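Local structure of phosphotransferase system, HPr-related proteins (Thermoanaerobacter tengcongensis, 3LE1) at residues A20-T25 with M48-L53; I33-D38 with V42-I47. The protein probably serves as the general, non-sugar-specific phosphocarrier of the phosphoenolpyruvate-dependent sugar phosphotransferase system, which phosphorylates sugars as they enter the cell. All coordinates share one frame; numbering follows the deposited sequence.

Contact 1: A20-T25 with M48-L53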
loop_
_atom_site.group_PDB
_atom_site.type_symbol
_atom_site.label_atom_id
_atom_site.label_comp_id
_atom_site.label_asym_id
_atom_site.label_seq_id
_atom_site.Cartn_x
_atom_site.Cartn_y
_atom_site.Cartn_z
ATOM N N ALA A 20 6.089 -5.870 4.885
ATOM C CA ALA A 20 7.131 -6.433 4.034
ATOM C C ALA A 20 6.531 -6.912 2.723
ATOM O O ALA A 20 7.101 -6.697 1.650
ATOM C CB ALA A 20 7.835 -7.588 4.743
ATOM N N LEU A 21 5.376 -7.565 2.833
ATOM C CA LEU A 21 4.648 -8.088 1.680
ATOM C C LEU A 21 4.082 -6.956 0.838
ATOM O O LEU A 21 4.047 -7.040 -0.390
ATOM C CB LEU A 21 3.505 -8.982 2.141
ATOM C CG LEU A 21 3.888 -10.380 2.625
ATOM C CD1 LEU A 21 2.895 -10.872 3.655
ATOM C CD2 LEU A 21 3.990 -11.343 1.461
ATOM N N PHE A 22 3.616 -5.911 1.511
ATOM C CA PHE A 22 3.100 -4.735 0.833
ATOM C C PHE A 22 4.168 -4.163 -0.086
ATOM O O PHE A 22 3.914 -3.958 -1.268
ATOM C CB PHE A 22 2.642 -3.689 1.849
ATOM C CG PHE A 22 1.972 -2.490 1.230
ATOM C CD1 PHE A 22 0.599 -2.469 1.034
ATOM C CD2 PHE A 22 2.712 -1.381 0.854
ATOM C CE1 PHE A 22 -0.015 -1.364 0.473
ATOM C CE2 PHE A 22 2.096 -0.271 0.295
ATOM C CZ PHE A 22 0.733 -0.268 0.109
ATOM N N VAL A 23 5.370 -3.938 0.454
ATOM C CA VAL A 23 6.479 -3.367 -0.300
ATOM C C VAL A 23 6.924 -4.344 -1.378
ATOM O O VAL A 23 7.277 -3.954 -2.492
ATOM C CB VAL A 23 7.676 -3.057 0.620
ATOM C CG1 VAL A 23 8.923 -2.758 -0.198
ATOM C CG2 VAL A 23 7.350 -1.898 1.551
ATOM N N GLN A 24 6.897 -5.619 -1.014
ATOM C CA GLN A 24 7.184 -6.711 -1.919
ATOM C C GLN A 24 6.260 -6.664 -3.134
ATOM O O GLN A 24 6.705 -6.725 -4.269
ATOM C CB GLN A 24 6.993 -8.029 -1.165
ATOM N N THR A 25 4.966 -6.546 -2.878
ATOM C CA THR A 25 3.986 -6.534 -3.946
ATOM C C THR A 25 4.121 -5.264 -4.786
ATOM O O THR A 25 4.141 -5.327 -6.020
ATOM C CB THR A 25 2.560 -6.692 -3.379
ATOM O OG1 THR A 25 2.459 -7.964 -2.720
ATOM C CG2 THR A 25 1.514 -6.612 -4.475
ATOM N N MET A 48 11.055 2.125 5.039
ATOM C CA MET A 48 11.189 3.224 5.995
ATOM C C MET A 48 9.992 4.170 5.883
ATOM O O MET A 48 9.452 4.628 6.894
ATOM C CB MET A 48 12.502 3.983 5.780
ATOM C CG MET A 48 12.710 5.155 6.745
ATOM S SD MET A 48 14.224 6.089 6.423
ATOM C CE MET A 48 14.194 7.215 7.808
ATOM N N GLY A 49 9.576 4.444 4.646
ATOM C CA GLY A 49 8.428 5.298 4.395
ATOM C C GLY A 49 7.142 4.708 4.951
ATOM O O GLY A 49 6.394 5.376 5.652
ATOM N N ILE A 50 6.883 3.448 4.624
ATOM C CA ILE A 50 5.740 2.740 5.190
ATOM C C ILE A 50 5.732 2.856 6.718
ATOM O O ILE A 50 4.721 3.228 7.315
ATOM C CB ILE A 50 5.717 1.258 4.738
ATOM C CG1 ILE A 50 5.591 1.182 3.211
ATOM C CG2 ILE A 50 4.576 0.496 5.404
ATOM C CD1 ILE A 50 4.297 1.779 2.678
ATOM N N MET A 51 6.872 2.572 7.342
ATOM C CA MET A 51 6.992 2.672 8.794
ATOM C C MET A 51 6.642 4.066 9.284
ATOM O O MET A 51 5.872 4.226 10.238
ATOM C CB MET A 51 8.410 2.338 9.236
ATOM C CG MET A 51 8.848 0.928 8.909
ATOM S SD MET A 51 8.080 -0.289 9.981
ATOM C CE MET A 51 6.416 -0.389 9.318
ATOM N N SER A 52 7.222 5.069 8.628
ATOM C CA SER A 52 6.991 6.468 8.982
ATOM C C SER A 52 5.507 6.790 8.964
ATOM O O SER A 52 5.011 7.561 9.785
ATOM C CB SER A 52 7.703 7.391 7.993
ATOM O OG SER A 52 6.859 7.713 6.896
ATOM N N LEU A 53 4.798 6.194 8.017
ATOM C CA LEU A 53 3.394 6.502 7.816
ATOM C C LEU A 53 2.513 6.069 9.004
ATOM O O LEU A 53 1.504 6.707 9.289
ATOM C CB LEU A 53 2.928 5.874 6.505
ATOM C CG LEU A 53 1.983 6.676 5.608
ATOM C CD1 LEU A 53 0.627 6.043 5.533
ATOM C CD2 LEU A 53 1.867 8.137 6.035
#

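Contact 2: I33-D38 with V42-I47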
loop_
_atom_site.group_PDB
_atom_site.type_symbol
_atom_site.label_atom_id
_atom_site.label_comp_id
_atom_site.label_asym_id
_atom_site.label_seq_id
_atom_site.Cartn_x
_atom_site.Cartn_y
_atom_site.Cartn_z
ATOM N N ILE A 33 4.732 4.258 -7.079
ATOM C CA ILE A 33 3.551 4.000 -6.256
ATOM C C ILE A 33 3.659 4.706 -4.909
ATOM O O ILE A 33 4.722 4.710 -4.283
ATOM C CB ILE A 33 3.325 2.492 -5.998
ATOM C CG1 ILE A 33 3.429 1.682 -7.291
ATOM C CG2 ILE A 33 1.958 2.273 -5.354
ATOM C CD1 ILE A 33 3.513 0.193 -7.031
ATOM N N TRP A 34 2.549 5.288 -4.469
ATOM C CA TRP A 34 2.513 6.053 -3.231
ATOM C C TRP A 34 1.411 5.559 -2.304
ATOM O O TRP A 34 0.396 5.011 -2.752
ATOM C CB TRP A 34 2.289 7.534 -3.525
ATOM C CG TRP A 34 3.365 8.199 -4.326
ATOM C CD1 TRP A 34 4.483 8.827 -3.839
ATOM C CD2 TRP A 34 3.416 8.342 -5.755
ATOM N NE1 TRP A 34 5.216 9.345 -4.879
ATOM C CE2 TRP A 34 4.588 9.059 -6.063
ATOM C CE3 TRP A 34 2.578 7.941 -6.803
ATOM C CZ2 TRP A 34 4.950 9.373 -7.375
ATOM C CZ3 TRP A 34 2.942 8.254 -8.108
ATOM C CH2 TRP A 34 4.122 8.957 -8.380
ATOM N N VAL A 35 1.631 5.761 -1.009
ATOM C CA VAL A 35 0.666 5.491 0.029
ATOM C C VAL A 35 0.502 6.757 0.866
ATOM O O VAL A 35 1.477 7.321 1.345
ATOM C CB VAL A 35 1.150 4.334 0.898
ATOM C CG1 VAL A 35 0.422 4.295 2.222
ATOM C CG2 VAL A 35 0.971 3.045 0.150
ATOM N N GLU A 36 -0.732 7.218 1.016
ATOM C CA GLU A 36 -0.998 8.443 1.753
ATOM C C GLU A 36 -1.927 8.193 2.932
ATOM O O GLU A 36 -2.896 7.453 2.815
ATOM C CB GLU A 36 -1.619 9.498 0.834
ATOM C CG GLU A 36 -2.143 10.703 1.593
ATOM C CD GLU A 36 -2.575 11.836 0.685
ATOM O OE1 GLU A 36 -2.433 11.714 -0.555
ATOM O OE2 GLU A 36 -3.052 12.862 1.219
ATOM N N LYS A 37 -1.605 8.802 4.068
ATOM C CA LYS A 37 -2.521 8.863 5.199
ATOM C C LYS A 37 -2.469 10.260 5.783
ATOM O O LYS A 37 -1.395 10.765 6.093
ATOM C CB LYS A 37 -2.188 7.845 6.290
ATOM C CG LYS A 37 -3.152 7.945 7.472
ATOM C CD LYS A 37 -2.908 6.903 8.550
ATOM C CE LYS A 37 -1.996 7.413 9.650
ATOM N NZ LYS A 37 -2.196 6.659 10.929
ATOM N N ASP A 38 -3.639 10.877 5.909
ATOM C CA ASP A 38 -3.749 12.195 6.522
ATOM C C ASP A 38 -2.618 13.129 6.090
ATOM O O ASP A 38 -1.788 13.539 6.900
ATOM C CB ASP A 38 -3.800 12.071 8.042
ATOM C CG ASP A 38 -5.043 11.336 8.526
ATOM O OD1 ASP A 38 -5.879 10.936 7.686
ATOM O OD2 ASP A 38 -5.188 11.171 9.753
ATOM N N VAL A 42 4.061 8.647 1.197
ATOM C CA VAL A 42 5.335 7.944 1.069
ATOM C C VAL A 42 5.394 7.002 -0.137
ATOM O O VAL A 42 4.374 6.511 -0.619
ATOM C CB VAL A 42 5.618 7.100 2.314
ATOM C CG1 VAL A 42 5.630 7.973 3.544
ATOM C CG2 VAL A 42 4.588 5.980 2.452
ATOM N N ASN A 43 6.612 6.745 -0.597
ATOM C CA ASN A 43 6.874 5.737 -1.618
ATOM C C ASN A 43 6.483 4.355 -1.086
ATOM O O ASN A 43 6.939 3.933 -0.026
ATOM C CB ASN A 43 8.356 5.791 -1.997
ATOM C CG ASN A 43 8.733 4.796 -3.072
ATOM O OD1 ASN A 43 7.952 3.919 -3.439
ATOM N ND2 ASN A 43 9.965 4.911 -3.568
ATOM N N ALA A 44 5.612 3.656 -1.809
ATOM C CA ALA A 44 5.115 2.359 -1.344
ATOM C C ALA A 44 6.167 1.254 -1.425
ATOM O O ALA A 44 5.995 0.179 -0.842
ATOM C CB ALA A 44 3.875 1.954 -2.135
ATOM N N LYS A 45 7.237 1.524 -2.162
ATOM C CA LYS A 45 8.356 0.593 -2.304
ATOM C C LYS A 45 9.411 0.834 -1.218
ATOM O O LYS A 45 10.440 0.159 -1.195
ATOM C CB LYS A 45 8.991 0.730 -3.693
ATOM C CG LYS A 45 8.056 0.362 -4.850
ATOM C CD LYS A 45 8.639 0.730 -6.206
ATOM C CE LYS A 45 7.645 0.420 -7.323
ATOM N NZ LYS A 45 8.227 0.587 -8.673
ATOM N N SER A 46 9.151 1.792 -0.324
ATOM C CA SER A 46 10.086 2.124 0.759
ATOM C C SER A 46 9.574 1.701 2.135
ATOM O O SER A 46 8.587 2.247 2.645
ATOM C CB SER A 46 10.422 3.622 0.758
ATOM O OG SER A 46 11.022 4.026 1.987
ATOM N N ILE A 47 10.262 0.728 2.728
ATOM C CA ILE A 47 9.902 0.210 4.040
ATOM C C ILE A 47 10.031 1.280 5.127
ATOM O O ILE A 47 9.213 1.344 6.031
ATOM C CB ILE A 47 10.749 -1.030 4.415
ATOM C CG1 ILE A 47 10.108 -1.780 5.589
ATOM C CG2 ILE A 47 12.179 -0.621 4.738
ATOM C CD1 ILE A 47 8.644 -2.113 5.374
HETATM O O HOH W 1 7.383 3.623 -6.264
#

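Contact 1: A20-T25 with M48-L53
Between 48-53 and 20-25, Ile50 does the touching, with two different carbons. Its terminal methyl CD1 comes obliquely against one side of the Phe22 ring, 3.8 Å from CE2 and 4.0 Å from CD2. One bond closer to the backbone, Ile50 CG1 lies 3.9 Å from CG2 of Val23, where the two aliphatic side chains slide past each other in opposite directions. Phe22 is swung into place by chi1 of -174°, with CG opposite the backbone N, while a folded chi2 of -63° on Ile50 brings CD1 back onto that ring. This inner part is tight: Phe22 and Ile50 are both buried, and Leu14 touches each of them, while Leu77 of helix 70-82 and Val35 of the sheet also pack on the phenyl group. The arrangement belongs to the open-faced beta-sandwich of HPr, in which helices cover one face of a four-stranded antiparallel sheet. Beyond these three side chains the two segments do not touch. Even the closest backbone pair, Val23 and Ile50, has its CA atoms 8.2 Å apart, and the segments bury just 106 Å² between them. On the outer side Met48 and Ser52 are exposed; Ser52 turns its hydroxyl back on its own helix, OG donating to a lone pair of Gly49 O at 2.7 Å. Met51 touches His15, just ahead of helix 16-26, which by family resemblance is probably the phosphorylated histidine.

Contact 2: I33-D38 with V42-I47
Val42 pairs with Val35 through two backbone bonds: Val35 N donates to Val42 O and Val42 N to Val35 O, each at 2.9 Å, an antiparallel hydrogen-bonded pair. The same Val42 O also faces the CA-H of Trp34, with 3.2 Å between O and CA. A chi1 of -58° sets Val42 CG2 between its backbone N and carbonyl carbon, from where it lies over the partner strand, 4.1 Å from Val35 CB. Asn43 forms the non-hydrogen-bonded pair with Trp34, and its carboxamide turns along its own chain: OD1 accepts from Lys45 N at 2.8 Å, an Asx turn, with the donor well above the amide plane. OD1 also accepts a hydrogen bond from water 1, which in turn accepts from Ile33 N, so the water ties the Ile33 backbone to the Asn43 carboxamide across the hairpin. Ala44 N then reaches Ile33 O at 2.8 Å along an almost perfectly straight N-H line (179°), while its methyl group packs on Ile33 CG2 and on Val35 CG2, within the buried layer that Phe22 covers. Lys45 is extended and crosses Ile33 at about a right angle, its CE 4.1 Å from Ile33 CD1, and its ammonium group is held by the carbonyls of Ser31 and Phe29. Asn43 to Ser46 make a type I turn, after which Ser46 OG caps Gly49 N. This is an antiparallel beta hairpin leading through a turn into an N-capped helix, whose capping serine probably corresponds to the regulatory serine of Bacillus HPr.

Overall arrangement
From the N terminus, edge strand 2-7 leads to helix 16-26, whose residues 20-25 open the loop that contact 1 closes at 48-53. Contact 2 is nested inside that loop: the chain runs up strand 32-37, turns, and returns along strand 40-43 before entering helix 47-53. The smaller closure thus fastens the hairpin at one edge of the sheet, and the larger one sets the two helices together over it. They meet directly, with Gly49 O 3.4 Å from Val42 CG1 and Leu53 CD1 3.4 Å from Lys37 CB. Strand 60-66 then inserts between 2-7 and 32-37, and helix 70-82 completes the helical layer.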